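Local coordinates for protein clan CA, family C40, NlpC/P60 superfamily cysteine peptidase (Trichomonas vaginalis, PDB 6BIO) that probably acts as a cysteine-type peptidase of the NlpC/P60 family, a family of peptidoglycan hydrolases, and carries a bacterial SH3 domain, at residues Ile85-Pro99 and Tyr130-Tyr144. Residues are numbered along the deposited sequence; the frame is centred on the assembly and turned at random.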
loop_
_atom_site.group_PDB
_atom_site.type_symbol
_atom_site.label_atom_id
_atom_site.label_comp_id
_atom_site.label_asym_id
_atom_site.label_seq_id
_atom_site.Cartn_x
_atom_site.Cartn_y
_atom_site.Cartn_z
ATOM N N ILE A 85 -0.857 -9.767 14.315
ATOM C CA ILE A 85 -0.505 -10.897 13.452
ATOM C C ILE A 85 0.462 -11.862 14.153
ATOM O O ILE A 85 1.637 -11.549 14.335
ATOM C CB ILE A 85 0.072 -10.415 12.106
ATOM C CG1 ILE A 85 -0.888 -9.447 11.424
ATOM C CG2 ILE A 85 0.360 -11.604 11.211
ATOM C CD1 ILE A 85 -0.286 -8.719 10.231
ATOM N N PRO A 86 0.022 -13.062 14.522
ATOM C CA PRO A 86 0.946 -14.042 15.113
ATOM C C PRO A 86 1.941 -14.552 14.101
ATOM O O PRO A 86 1.588 -14.809 12.949
ATOM C CB PRO A 86 0.019 -15.181 15.543
ATOM C CG PRO A 86 -1.321 -14.560 15.641
ATOM C CD PRO A 86 -1.376 -13.512 14.579
ATOM N N THR A 87 3.185 -14.735 14.539
ATOM C CA THR A 87 4.212 -15.347 13.710
ATOM C C THR A 87 5.267 -15.941 14.657
ATOM O O THR A 87 5.061 -16.005 15.877
ATOM C CB THR A 87 4.744 -14.339 12.676
ATOM O OG1 THR A 87 5.633 -15.019 11.774
ATOM C CG2 THR A 87 5.442 -13.182 13.319
ATOM N N GLN A 88 6.401 -16.342 14.093
ATOM C CA GLN A 88 7.537 -16.835 14.858
ATOM C C GLN A 88 8.834 -16.270 14.308
ATOM O O GLN A 88 8.930 -15.939 13.120
ATOM C CB GLN A 88 7.581 -18.351 14.910
ATOM C CG GLN A 88 7.925 -18.972 13.605
ATOM C CD GLN A 88 8.101 -20.471 13.801
ATOM O OE1 GLN A 88 9.200 -21.030 13.627
ATOM N NE2 GLN A 88 7.022 -21.129 14.235
ATOM N N SER A 89 9.836 -16.137 15.171
ATOM C CA SER A 89 11.137 -15.729 14.690
ATOM C C SER A 89 11.854 -16.950 14.134
ATOM O O SER A 89 11.618 -18.095 14.546
ATOM C CB SER A 89 11.973 -15.090 15.800
ATOM O OG SER A 89 12.337 -16.037 16.793
ATOM N N VAL A 90 12.746 -16.701 13.195
ATOM C CA VAL A 90 13.529 -17.771 12.572
ATOM C C VAL A 90 14.998 -17.712 12.957
ATOM O O VAL A 90 15.739 -18.664 12.654
ATOM C CB VAL A 90 13.375 -17.769 11.034
ATOM C CG1 VAL A 90 11.893 -17.872 10.662
ATOM C CG2 VAL A 90 14.010 -16.521 10.435
ATOM N N THR A 91 15.459 -16.601 13.522
ATOM C CA THR A 91 16.846 -16.397 13.913
ATOM C C THR A 91 16.835 -15.584 15.194
ATOM O O THR A 91 15.941 -14.782 15.404
ATOM C CB THR A 91 17.606 -15.595 12.834
ATOM O OG1 THR A 91 17.391 -16.179 11.547
ATOM C CG2 THR A 91 19.114 -15.601 13.088
ATOM N N GLU A 92 17.822 -15.796 16.053
ATOM C CA GLU A 92 17.919 -14.984 17.263
ATOM C C GLU A 92 18.065 -13.506 16.885
ATOM O O GLU A 92 18.659 -13.153 15.860
ATOM C CB GLU A 92 19.094 -15.434 18.136
ATOM C CG GLU A 92 20.469 -15.212 17.500
ATOM C CD GLU A 92 21.639 -15.527 18.459
ATOM O OE1 GLU A 92 21.419 -15.692 19.699
ATOM O OE2 GLU A 92 22.783 -15.607 17.956
ATOM N N ALA A 93 17.498 -12.639 17.723
ATOM C CA ALA A 93 17.499 -11.200 17.461
ATOM C C ALA A 93 17.203 -10.484 18.773
ATOM O O ALA A 93 16.771 -11.092 19.761
ATOM C CB ALA A 93 16.425 -10.828 16.449
ATOM N N ASN A 94 17.464 -9.179 18.797
ATOM C CA ASN A 94 17.021 -8.317 19.881
ATOM C C ASN A 94 15.757 -7.565 19.481
ATOM O O ASN A 94 15.606 -7.123 18.333
ATOM C CB ASN A 94 18.088 -7.276 20.206
ATOM C CG ASN A 94 19.276 -7.868 20.917
ATOM O OD1 ASN A 94 19.152 -8.771 21.751
ATOM N ND2 ASN A 94 20.452 -7.367 20.584
ATOM N N ILE A 95 14.867 -7.386 20.436
ATOM C CA ILE A 95 13.837 -6.359 20.357
ATOM C C ILE A 95 14.478 -5.051 20.825
ATOM O O ILE A 95 14.990 -4.982 21.950
ATOM C CB ILE A 95 12.603 -6.724 21.214
ATOM C CG1 ILE A 95 11.904 -7.945 20.658
ATOM C CG2 ILE A 95 11.639 -5.514 21.260
ATOM C CD1 ILE A 95 10.837 -8.498 21.561
ATOM N N TYR A 96 14.450 -4.024 19.970
ATOM C CA TYR A 96 15.045 -2.723 20.260
ATOM C C TYR A 96 13.971 -1.691 20.586
ATOM O O TYR A 96 12.806 -1.822 20.197
ATOM C CB TYR A 96 15.876 -2.243 19.065
ATOM C CG TYR A 96 17.117 -3.040 18.848
ATOM C CD1 TYR A 96 18.185 -2.920 19.716
ATOM C CD2 TYR A 96 17.197 -3.936 17.816
ATOM C CE1 TYR A 96 19.318 -3.633 19.525
ATOM C CE2 TYR A 96 18.337 -4.647 17.573
ATOM C CZ TYR A 96 19.400 -4.515 18.463
ATOM O OH TYR A 96 20.583 -5.204 18.280
ATOM N N SER A 97 14.379 -0.616 21.251
ATOM C CA SER A 97 13.467 0.440 21.663
ATOM C C SER A 97 12.911 1.235 20.479
ATOM O O SER A 97 11.866 1.866 20.628
ATOM C CB SER A 97 14.136 1.412 22.631
ATOM O OG SER A 97 15.262 1.994 22.011
ATOM N N GLU A 98 13.610 1.234 19.351
ATOM C CA GLU A 98 13.242 2.003 18.172
ATOM C C GLU A 98 13.836 1.318 16.948
ATOM O O GLU A 98 14.806 0.549 17.059
ATOM C CB GLU A 98 13.734 3.452 18.251
ATOM C CG GLU A 98 15.258 3.563 18.397
ATOM C CD GLU A 98 15.739 4.994 18.476
ATOM O OE1 GLU A 98 15.151 5.807 19.223
ATOM O OE2 GLU A 98 16.713 5.321 17.794
ATOM N N PRO A 99 13.318 1.620 15.752
ATOM C CA PRO A 99 13.836 1.005 14.531
ATOM C C PRO A 99 14.997 1.813 13.980
ATOM O O PRO A 99 14.858 2.585 13.026
ATOM C CB PRO A 99 12.625 1.022 13.600
ATOM C CG PRO A 99 11.842 2.214 14.000
ATOM C CD PRO A 99 12.028 2.308 15.522
ATOM N N TYR A 130 6.728 -9.882 22.357
ATOM C CA TYR A 130 7.195 -11.207 22.760
ATOM C C TYR A 130 7.090 -11.284 24.279
ATOM O O TYR A 130 7.800 -10.569 24.972
ATOM C CB TYR A 130 8.649 -11.392 22.327
ATOM C CG TYR A 130 9.297 -12.658 22.885
ATOM C CD1 TYR A 130 8.730 -13.893 22.645
ATOM C CD2 TYR A 130 10.441 -12.614 23.681
ATOM C CE1 TYR A 130 9.277 -15.055 23.159
ATOM C CE2 TYR A 130 11.016 -13.792 24.153
ATOM C CZ TYR A 130 10.435 -14.994 23.894
ATOM O OH TYR A 130 11.040 -16.131 24.424
ATOM N N ARG A 131 6.208 -12.138 24.792
ATOM C CA ARG A 131 6.108 -12.371 26.244
ATOM C C ARG A 131 5.839 -11.072 27.011
ATOM O O ARG A 131 6.283 -10.919 28.148
ATOM C CB ARG A 131 7.379 -13.028 26.833
ATOM C CG ARG A 131 7.730 -14.439 26.411
ATOM C CD ARG A 131 9.078 -14.900 27.073
ATOM N NE ARG A 131 9.035 -14.929 28.542
ATOM C CZ ARG A 131 8.308 -15.792 29.238
ATOM N NH1 ARG A 131 7.545 -16.681 28.594
ATOM N NH2 ARG A 131 8.324 -15.760 30.566
ATOM N N GLY A 132 5.117 -10.112 26.412
ATOM C CA GLY A 132 4.862 -8.852 27.058
ATOM C C GLY A 132 5.882 -7.770 26.777
ATOM O O GLY A 132 5.634 -6.606 27.116
ATOM N N TYR A 133 7.033 -8.112 26.200
ATOM C CA TYR A 133 8.090 -7.156 25.858
ATOM C C TYR A 133 7.795 -6.616 24.464
ATOM O O TYR A 133 7.566 -7.391 23.520
ATOM C CB TYR A 133 9.462 -7.840 25.848
ATOM C CG TYR A 133 9.889 -8.333 27.225
ATOM C CD1 TYR A 133 10.573 -7.501 28.099
ATOM C CD2 TYR A 133 9.576 -9.598 27.648
ATOM C CE1 TYR A 133 10.930 -7.924 29.357
ATOM C CE2 TYR A 133 9.972 -10.047 28.917
ATOM C CZ TYR A 133 10.618 -9.203 29.742
ATOM O OH TYR A 133 10.962 -9.702 30.980
ATOM N N ILE A 134 7.830 -5.295 24.322
ATOM C CA ILE A 134 7.348 -4.616 23.120
ATOM C C ILE A 134 8.475 -3.810 22.482
ATOM O O ILE A 134 9.182 -3.065 23.168
ATOM C CB ILE A 134 6.163 -3.709 23.490
ATOM C CG1 ILE A 134 4.968 -4.572 23.972
ATOM C CG2 ILE A 134 5.727 -2.859 22.294
ATOM C CD1 ILE A 134 4.026 -3.798 24.826
ATOM N N GLY A 135 8.616 -3.922 21.171
ATOM C CA GLY A 135 9.606 -3.121 20.494
ATOM C C GLY A 135 9.866 -3.645 19.094
ATOM O O GLY A 135 9.053 -4.387 18.528
ATOM N N TYR A 136 11.020 -3.241 18.549
ATOM C CA TYR A 136 11.287 -3.396 17.124
ATOM C C TYR A 136 12.307 -4.496 16.855
ATOM O O TYR A 136 13.385 -4.507 17.448
ATOM C CB TYR A 136 11.779 -2.060 16.542
ATOM C CG TYR A 136 10.699 -0.998 16.590
ATOM C CD1 TYR A 136 10.474 -0.226 17.719
ATOM C CD2 TYR A 136 9.828 -0.826 15.512
ATOM C CE1 TYR A 136 9.469 0.704 17.779
ATOM C CE2 TYR A 136 8.825 0.106 15.549
ATOM C CZ TYR A 136 8.639 0.880 16.662
ATOM O OH TYR A 136 7.627 1.785 16.676
ATOM N N ILE A 137 11.966 -5.392 15.920
ATOM C CA ILE A 137 12.819 -6.511 15.532
ATOM C C ILE A 137 13.088 -6.453 14.038
ATOM O O ILE A 137 12.207 -6.124 13.248
ATOM C CB ILE A 137 12.172 -7.845 15.974
ATOM C CG1 ILE A 137 13.187 -8.971 15.897
ATOM C CG2 ILE A 137 10.888 -8.161 15.223
ATOM C CD1 ILE A 137 12.752 -10.231 16.606
ATOM N N LEU A 138 14.325 -6.729 13.660
ATOM C CA LEU A 138 14.695 -6.685 12.254
ATOM C C LEU A 138 13.755 -7.573 11.448
ATOM O O LEU A 138 13.409 -8.706 11.845
ATOM C CB LEU A 138 16.139 -7.125 12.061
ATOM C CG LEU A 138 17.240 -6.156 12.537
ATOM C CD1 LEU A 138 18.598 -6.854 12.555
ATOM C CD2 LEU A 138 17.311 -4.918 11.629
ATOM N N GLU A 139 13.340 -7.060 10.291
ATOM C CA GLU A 139 12.230 -7.726 9.641
ATOM C C GLU A 139 12.600 -9.127 9.141
ATOM O O GLU A 139 11.766 -10.036 9.176
ATOM C CB GLU A 139 11.546 -6.810 8.604
ATOM C CG GLU A 139 12.315 -6.572 7.450
ATOM C CD GLU A 139 11.759 -5.396 6.580
ATOM O OE1 GLU A 139 10.718 -4.729 6.852
ATOM O OE2 GLU A 139 12.432 -5.137 5.624
ATOM N N ASP A 140 13.851 -9.368 8.775
ATOM C CA ASP A 140 14.177 -10.708 8.309
ATOM C C ASP A 140 14.310 -11.734 9.429
ATOM O O ASP A 140 14.469 -12.932 9.140
ATOM C CB ASP A 140 15.423 -10.644 7.442
ATOM C CG ASP A 140 15.142 -9.959 6.109
ATOM O OD1 ASP A 140 14.016 -10.151 5.563
ATOM O OD2 ASP A 140 16.000 -9.184 5.626
ATOM N N ALA A 141 14.229 -11.325 10.699
ATOM C CA ALA A 141 14.243 -12.299 11.771
ATOM C C ALA A 141 12.912 -13.002 11.939
ATOM O O ALA A 141 12.862 -13.975 12.700
ATOM C CB ALA A 141 14.657 -11.652 13.086
ATOM N N LEU A 142 11.838 -12.532 11.278
ATOM C CA LEU A 142 10.520 -13.134 11.418
ATOM C C LEU A 142 10.141 -13.920 10.186
ATOM O O LEU A 142 10.520 -13.563 9.067
ATOM C CB LEU A 142 9.439 -12.070 11.654
ATOM C CG LEU A 142 9.627 -11.238 12.927
ATOM C CD1 LEU A 142 8.372 -10.418 13.196
ATOM C CD2 LEU A 142 9.968 -12.103 14.170
ATOM N N GLN A 143 9.313 -14.951 10.394
ATOM C CA GLN A 143 8.844 -15.797 9.292
ATOM C C GLN A 143 7.872 -15.034 8.395
ATOM O O GLN A 143 7.994 -15.094 7.158
ATOM C CB GLN A 143 8.177 -17.063 9.860
ATOM C CG GLN A 143 7.486 -17.955 8.845
ATOM C CD GLN A 143 8.422 -18.521 7.830
ATOM O OE1 GLN A 143 9.574 -18.879 8.136
ATOM N NE2 GLN A 143 7.946 -18.607 6.593
ATOM N N TYR A 144 6.933 -14.287 9.003
ATOM C CA TYR A 144 5.892 -13.568 8.266
ATOM C C TYR A 144 6.513 -12.482 7.421
ATOM O O TYR A 144 7.392 -11.752 7.865
ATOM C CB TYR A 144 4.918 -12.945 9.266
ATOM C CG TYR A 144 3.736 -12.195 8.641
ATOM C CD1 TYR A 144 3.835 -10.843 8.295
ATOM C CD2 TYR A 144 2.525 -12.840 8.406
ATOM C CE1 TYR A 144 2.756 -10.162 7.728
ATOM C CE2 TYR A 144 1.476 -12.204 7.817
ATOM C CZ TYR A 144 1.586 -10.857 7.482
ATOM O OH TYR A 144 0.568 -10.142 6.916
HETATM O O HOH W 1 16.552 -14.659 8.618
HETATM O O HOH W 2 16.348 -6.866 15.711
#
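Pro99 CD sits over the centre of one face of the Tyr136 ring, in a CH-pi contact. It stands 3.5 Å from the ring centroid and only 4° off the normal. The Tyr96 carbonyl O sits at the edge of the same ring, in its plane. Ile85 CG2 makes a second CH-pi contact, over one face of the Tyr144 ring toward its rim, 3.9 Å from the centroid.

Tyr96 O also accepts a hydrogen bond from Tyr136 N, while Tyr96 N donates to Tyr136 O, each at 2.8 Å. This is an antiparallel hydrogen-bonded pair. Ile95 CG2 presses on Gly135 CA at a tight 3.2 Å. Gly135 has no side chain, which lets the methyl come this close. Ala93 CB packs on Ile137 CD1 and Ala141 CB. A water bridges Asn94 O and Leu138 N.

At the other end, Thr87 OG1 accepts a hydrogen bond from Tyr144 N, bent to 136°. Gln143 N donates to Gln88 O at 2.9 Å. Val90 N donates to the O of Ala141, the last residue of the 3-10 segment 139-141.

Strand 133-138, that 3-10 turn and the chain after it thus close against strands 80-88 and 93-96, consistent with the small barrel of a bacterial SH3 domain.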